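Local coordinates for phytanoyl-CoA dioxygenase (Streptomyces malaysiense, PDB 6ZYL), which catalyses the beta-hydroxylation of thioholgamide as a non-heme monooxygenase, probably using iron and 2-oxoglutarate, at residues Leu96-Trp110 with Asp248-Phe261. Residues are numbered along the deposited sequence; the frame is centred on the assembly and turned at random.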
loop_
_atom_site.group_PDB
_atom_site.type_symbol
_atom_site.label_atom_id
_atom_site.label_comp_id
_atom_site.label_asym_id
_atom_site.label_seq_id
_atom_site.Cartn_x
_atom_site.Cartn_y
_atom_site.Cartn_z
ATOM N N LEU A 96 -11.642 -6.846 -0.256
ATOM C CA LEU A 96 -12.318 -6.430 -1.481
ATOM C C LEU A 96 -13.711 -5.881 -1.187
ATOM O O LEU A 96 -14.138 -4.894 -1.799
ATOM C CB LEU A 96 -12.402 -7.601 -2.459
ATOM C CG LEU A 96 -11.075 -8.122 -3.012
ATOM C CD1 LEU A 96 -11.331 -9.193 -4.073
ATOM C CD2 LEU A 96 -10.224 -7.000 -3.582
ATOM N N ASP A 97 -14.436 -6.504 -0.253
ATOM C CA ASP A 97 -15.757 -5.997 0.107
ATOM C C ASP A 97 -15.658 -4.618 0.745
ATOM O O ASP A 97 -16.454 -3.721 0.435
ATOM C CB ASP A 97 -16.458 -6.968 1.059
ATOM C CG ASP A 97 -16.936 -8.227 0.363
ATOM O OD1 ASP A 97 -16.975 -8.247 -0.886
ATOM O OD2 ASP A 97 -17.273 -9.199 1.071
ATOM N N ALA A 98 -14.690 -4.431 1.645
ATOM C CA ALA A 98 -14.513 -3.128 2.275
ATOM C C ALA A 98 -14.155 -2.064 1.247
ATOM O O ALA A 98 -14.701 -0.957 1.273
ATOM C CB ALA A 98 -13.435 -3.207 3.354
ATOM N N VAL A 99 -13.239 -2.384 0.330
ATOM C CA VAL A 99 -12.827 -1.408 -0.675
ATOM C C VAL A 99 -13.978 -1.105 -1.625
ATOM O O VAL A 99 -14.185 0.048 -2.022
ATOM C CB VAL A 99 -11.586 -1.917 -1.428
ATOM C CG1 VAL A 99 -11.252 -0.992 -2.588
ATOM C CG2 VAL A 99 -10.403 -2.047 -0.475
ATOM N N ALA A 100 -14.742 -2.131 -2.008
ATOM C CA ALA A 100 -15.870 -1.911 -2.907
ATOM C C ALA A 100 -16.885 -0.958 -2.290
ATOM O O ALA A 100 -17.476 -0.128 -2.990
ATOM C CB ALA A 100 -16.530 -3.245 -3.256
ATOM N N SER A 101 -17.101 -1.057 -0.977
ATOM C CA SER A 101 -18.027 -0.146 -0.314
ATOM C C SER A 101 -17.537 1.294 -0.351
ATOM O O SER A 101 -18.337 2.216 -0.155
ATOM C CB SER A 101 -18.256 -0.591 1.134
ATOM O OG SER A 101 -17.204 -0.168 1.982
ATOM N N LEU A 102 -16.250 1.511 -0.608
ATOM C CA LEU A 102 -15.694 2.853 -0.718
ATOM C C LEU A 102 -15.576 3.333 -2.157
ATOM O O LEU A 102 -15.830 4.510 -2.435
ATOM C CB LEU A 102 -14.308 2.905 -0.070
ATOM C CG LEU A 102 -14.158 2.510 1.396
ATOM C CD1 LEU A 102 -12.707 2.742 1.838
ATOM C CD2 LEU A 102 -15.108 3.279 2.279
ATOM N N LEU A 103 -15.192 2.448 -3.079
ATOM C CA LEU A 103 -14.835 2.848 -4.430
ATOM C C LEU A 103 -15.762 2.315 -5.513
ATOM O O LEU A 103 -15.638 2.743 -6.666
ATOM C CB LEU A 103 -13.404 2.387 -4.756
ATOM C CG LEU A 103 -12.285 2.824 -3.810
ATOM C CD1 LEU A 103 -10.936 2.322 -4.322
ATOM C CD2 LEU A 103 -12.272 4.330 -3.646
ATOM N N GLY A 104 -16.668 1.400 -5.191
ATOM C CA GLY A 104 -17.536 0.818 -6.185
ATOM C C GLY A 104 -17.131 -0.599 -6.535
ATOM O O GLY A 104 -16.167 -1.149 -5.994
ATOM N N PRO A 105 -17.864 -1.218 -7.465
ATOM C CA PRO A 105 -17.651 -2.642 -7.760
ATOM C C PRO A 105 -16.544 -2.962 -8.753
ATOM O O PRO A 105 -16.267 -4.153 -8.960
ATOM C CB PRO A 105 -19.019 -3.066 -8.327
ATOM C CG PRO A 105 -19.501 -1.832 -9.046
ATOM C CD PRO A 105 -19.001 -0.653 -8.220
ATOM N N ASP A 106 -15.905 -1.965 -9.360
ATOM C CA ASP A 106 -14.831 -2.184 -10.325
ATOM C C ASP A 106 -13.512 -1.806 -9.665
ATOM O O ASP A 106 -13.267 -0.627 -9.382
ATOM C CB ASP A 106 -15.063 -1.371 -11.595
ATOM C CG ASP A 106 -16.400 -1.673 -12.242
ATOM O OD1 ASP A 106 -16.772 -2.862 -12.311
ATOM O OD2 ASP A 106 -17.078 -0.722 -12.680
ATOM N N LEU A 107 -12.657 -2.802 -9.440
ATOM C CA LEU A 107 -11.445 -2.597 -8.661
ATOM C C LEU A 107 -10.245 -3.254 -9.323
ATOM O O LEU A 107 -10.360 -4.324 -9.925
ATOM C CB LEU A 107 -11.604 -3.162 -7.244
ATOM C CG LEU A 107 -12.764 -2.637 -6.400
ATOM C CD1 LEU A 107 -12.889 -3.442 -5.110
ATOM C CD2 LEU A 107 -12.577 -1.162 -6.096
ATOM N N LEU A 108 -9.090 -2.605 -9.186
ATOM C CA LEU A 108 -7.815 -3.153 -9.616
ATOM C C LEU A 108 -6.786 -2.908 -8.523
ATOM O O LEU A 108 -6.876 -1.932 -7.775
ATOM C CB LEU A 108 -7.337 -2.514 -10.923
ATOM C CG LEU A 108 -8.257 -2.629 -12.137
ATOM C CD1 LEU A 108 -9.014 -1.329 -12.335
ATOM C CD2 LEU A 108 -7.451 -2.985 -13.374
ATOM N N VAL A 109 -5.812 -3.807 -8.434
ATOM C CA VAL A 109 -4.658 -3.623 -7.562
ATOM C C VAL A 109 -3.567 -2.932 -8.370
ATOM O O VAL A 109 -3.082 -3.476 -9.368
ATOM C CB VAL A 109 -4.163 -4.960 -6.993
ATOM C CG1 VAL A 109 -2.866 -4.751 -6.218
ATOM C CG2 VAL A 109 -5.228 -5.589 -6.107
ATOM N N TRP A 110 -3.180 -1.733 -7.941
ATOM C CA TRP A 110 -2.192 -0.941 -8.662
ATOM C C TRP A 110 -0.776 -1.156 -8.150
ATOM O O TRP A 110 0.173 -1.087 -8.939
ATOM C CB TRP A 110 -2.560 0.544 -8.571
ATOM C CG TRP A 110 -1.673 1.446 -9.368
ATOM C CD1 TRP A 110 -1.726 1.671 -10.713
ATOM C CD2 TRP A 110 -0.606 2.255 -8.867
ATOM N NE1 TRP A 110 -0.753 2.570 -11.080
ATOM C CE2 TRP A 110 -0.051 2.943 -9.964
ATOM C CE3 TRP A 110 -0.062 2.462 -7.595
ATOM C CZ2 TRP A 110 1.021 3.821 -9.829
ATOM C CZ3 TRP A 110 1.001 3.334 -7.463
ATOM C CH2 TRP A 110 1.533 4.003 -8.574
ATOM N N ASP A 248 1.061 2.006 -18.141
ATOM C CA ASP A 248 0.891 1.507 -16.783
ATOM C C ASP A 248 0.113 0.199 -16.822
ATOM O O ASP A 248 -0.564 -0.115 -17.804
ATOM C CB ASP A 248 0.162 2.530 -15.895
ATOM C CG ASP A 248 0.572 2.441 -14.430
ATOM O OD1 ASP A 248 1.254 1.466 -14.049
ATOM O OD2 ASP A 248 0.206 3.351 -13.656
ATOM N N SER A 249 0.217 -0.566 -15.735
ATOM C CA SER A 249 -0.473 -1.843 -15.627
ATOM C C SER A 249 -0.982 -2.039 -14.205
ATOM O O SER A 249 -0.522 -1.394 -13.259
ATOM C CB SER A 249 0.436 -3.014 -16.036
ATOM O OG SER A 249 1.608 -3.067 -15.244
ATOM N N ALA A 250 -1.952 -2.940 -14.071
ATOM C CA ALA A 250 -2.603 -3.209 -12.797
ATOM C C ALA A 250 -3.301 -4.556 -12.904
ATOM O O ALA A 250 -3.447 -5.115 -13.995
ATOM C CB ALA A 250 -3.592 -2.098 -12.429
ATOM N N LEU A 251 -3.734 -5.074 -11.758
ATOM C CA LEU A 251 -4.348 -6.394 -11.675
ATOM C C LEU A 251 -5.839 -6.249 -11.403
ATOM O O LEU A 251 -6.237 -5.700 -10.369
ATOM C CB LEU A 251 -3.689 -7.240 -10.586
ATOM C CG LEU A 251 -4.253 -8.653 -10.422
ATOM C CD1 LEU A 251 -4.008 -9.478 -11.679
ATOM C CD2 LEU A 251 -3.656 -9.337 -9.201
ATOM N N LEU A 252 -6.654 -6.753 -12.325
ATOM C CA LEU A 252 -8.099 -6.730 -12.150
ATOM C C LEU A 252 -8.507 -7.708 -11.055
ATOM O O LEU A 252 -8.141 -8.886 -11.094
ATOM C CB LEU A 252 -8.782 -7.092 -13.466
ATOM C CG LEU A 252 -10.305 -7.170 -13.507
ATOM C CD1 LEU A 252 -10.912 -5.799 -13.318
ATOM C CD2 LEU A 252 -10.744 -7.787 -14.833
ATOM N N VAL A 253 -9.260 -7.213 -10.075
ATOM C CA VAL A 253 -9.725 -8.053 -8.978
ATOM C C VAL A 253 -11.238 -8.030 -8.808
ATOM O O VAL A 253 -11.793 -8.995 -8.255
ATOM C CB VAL A 253 -9.035 -7.668 -7.652
ATOM C CG1 VAL A 253 -7.528 -7.892 -7.752
ATOM C CG2 VAL A 253 -9.337 -6.223 -7.276
ATOM N N ARG A 254 -11.931 -6.982 -9.246
ATOM C CA ARG A 254 -13.388 -6.951 -9.262
ATOM C C ARG A 254 -13.847 -6.261 -10.538
ATOM O O ARG A 254 -13.290 -5.231 -10.927
ATOM C CB ARG A 254 -13.959 -6.220 -8.041
ATOM C CG ARG A 254 -13.864 -7.001 -6.740
ATOM C CD ARG A 254 -14.971 -8.042 -6.623
ATOM N NE ARG A 254 -14.916 -8.753 -5.347
ATOM C CZ ARG A 254 -15.519 -8.346 -4.235
ATOM N NH1 ARG A 254 -16.233 -7.230 -4.231
ATOM N NH2 ARG A 254 -15.410 -9.060 -3.124
ATOM N N GLY A 255 -14.860 -6.828 -11.180
ATOM C CA GLY A 255 -15.351 -6.289 -12.431
ATOM C C GLY A 255 -14.623 -6.858 -13.630
ATOM O O GLY A 255 -13.853 -7.821 -13.545
ATOM N N THR A 256 -14.879 -6.234 -14.781
ATOM C CA THR A 256 -14.281 -6.648 -16.043
ATOM C C THR A 256 -13.543 -5.522 -16.755
ATOM O O THR A 256 -13.013 -5.745 -17.849
ATOM C CB THR A 256 -15.357 -7.205 -16.988
ATOM O OG1 THR A 256 -16.252 -6.151 -17.370
ATOM C CG2 THR A 256 -16.146 -8.316 -16.319
ATOM N N ASP A 257 -13.491 -4.330 -16.170
ATOM C CA ASP A 257 -12.958 -3.137 -16.816
ATOM C C ASP A 257 -11.585 -2.821 -16.235
ATOM O O ASP A 257 -11.445 -2.659 -15.017
ATOM C CB ASP A 257 -13.922 -1.964 -16.616
ATOM C CG ASP A 257 -13.473 -0.700 -17.317
ATOM O OD1 ASP A 257 -12.470 -0.743 -18.060
ATOM O OD2 ASP A 257 -14.134 0.343 -17.123
ATOM N N THR A 258 -10.580 -2.737 -17.103
ATOM C CA THR A 258 -9.234 -2.357 -16.695
ATOM C C THR A 258 -8.887 -0.926 -17.079
ATOM O O THR A 258 -7.775 -0.471 -16.789
ATOM C CB THR A 258 -8.196 -3.316 -17.296
ATOM O OG1 THR A 258 -7.990 -3.007 -18.680
ATOM C CG2 THR A 258 -8.654 -4.762 -17.155
ATOM N N GLY A 259 -9.802 -0.210 -17.727
ATOM C CA GLY A 259 -9.540 1.181 -18.062
ATOM C C GLY A 259 -8.312 1.316 -18.938
ATOM O O GLY A 259 -8.160 0.626 -19.951
ATOM N N ALA A 260 -7.415 2.216 -18.545
ATOM C CA ALA A 260 -6.208 2.493 -19.311
ATOM C C ALA A 260 -5.047 1.575 -18.954
ATOM O O ALA A 260 -3.957 1.739 -19.508
ATOM C CB ALA A 260 -5.783 3.952 -19.104
ATOM N N PHE A 261 -5.249 0.611 -18.062
ATOM C CA PHE A 261 -4.161 -0.194 -17.525
ATOM C C PHE A 261 -4.056 -1.519 -18.267
ATOM O O PHE A 261 -5.059 -2.217 -18.450
ATOM C CB PHE A 261 -4.371 -0.443 -16.028
ATOM C CG PHE A 261 -4.369 0.810 -15.206
ATOM C CD1 PHE A 261 -3.182 1.337 -14.731
ATOM C CD2 PHE A 261 -5.551 1.472 -14.925
ATOM C CE1 PHE A 261 -3.172 2.494 -13.984
ATOM C CE2 PHE A 261 -5.548 2.631 -14.178
ATOM C CZ PHE A 261 -4.356 3.143 -13.707
HETATM O O HOH W 1 -18.828 -6.073 -2.575
HETATM O O HOH W 2 -17.029 -4.169 -14.733
HETATM O O HOH W 3 -16.617 0.015 -15.300
#
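A bend at the second torsion (chi2 -80°) turns the Arg254 chain over the flank of helix 93-103, where its guanidinium meets Leu96 and Asp97; Trp110, with CG anti to the backbone N (chi1 -175°), carries its indole to Asp248. Three observations define the arginine's seat. Arg254 NH2 gives a nearly straight bond of 2.8 Å to Asp97 OD1, in the guanidinium plane but meeting OD1 from above the carboxylate plane; Leu96 CB lies over one face of the guanidinium, toward its rim, 3.4 Å from Arg254 NH2; and a water accepts from NH1 while donating weakly to Asp97 OD1. Arg254 CG runs beside Leu107, 4.0 Å from Leu107 CD1. A leucine in place of Arg254 would probably leave the Asp97 carboxylate without its salt-bridge mate and break this tie from helix to strand. At the other end, Trp110 NE1 donates to Asp248 OD2 at 2.9 Å, in the indole plane but from above the carboxylate, which is turned 80° against the ring. Arg286 and Arg289 also pair with this aspartate, so its negative charge is probably well balanced. On the sheet face of Leu107 and Arg254, Val109 CG2 packs 3.6 Å from Val253 CG1; on the other, Leu108 CD2 reaches Thr258 CA, beyond the strand, at 3.8 Å. Val109 and Leu251 form a regular hydrogen-bonded pair, whereas Val253 N and Arg254 N both donate to Leu107 O from the same face of its plane. The register shifts by one between Leu107 and Leu108: a classic beta bulge between antiparallel strands 107-117 and 249-254, in the larger sheet of a fold consistent with the double-stranded beta-helix of the PhyH family.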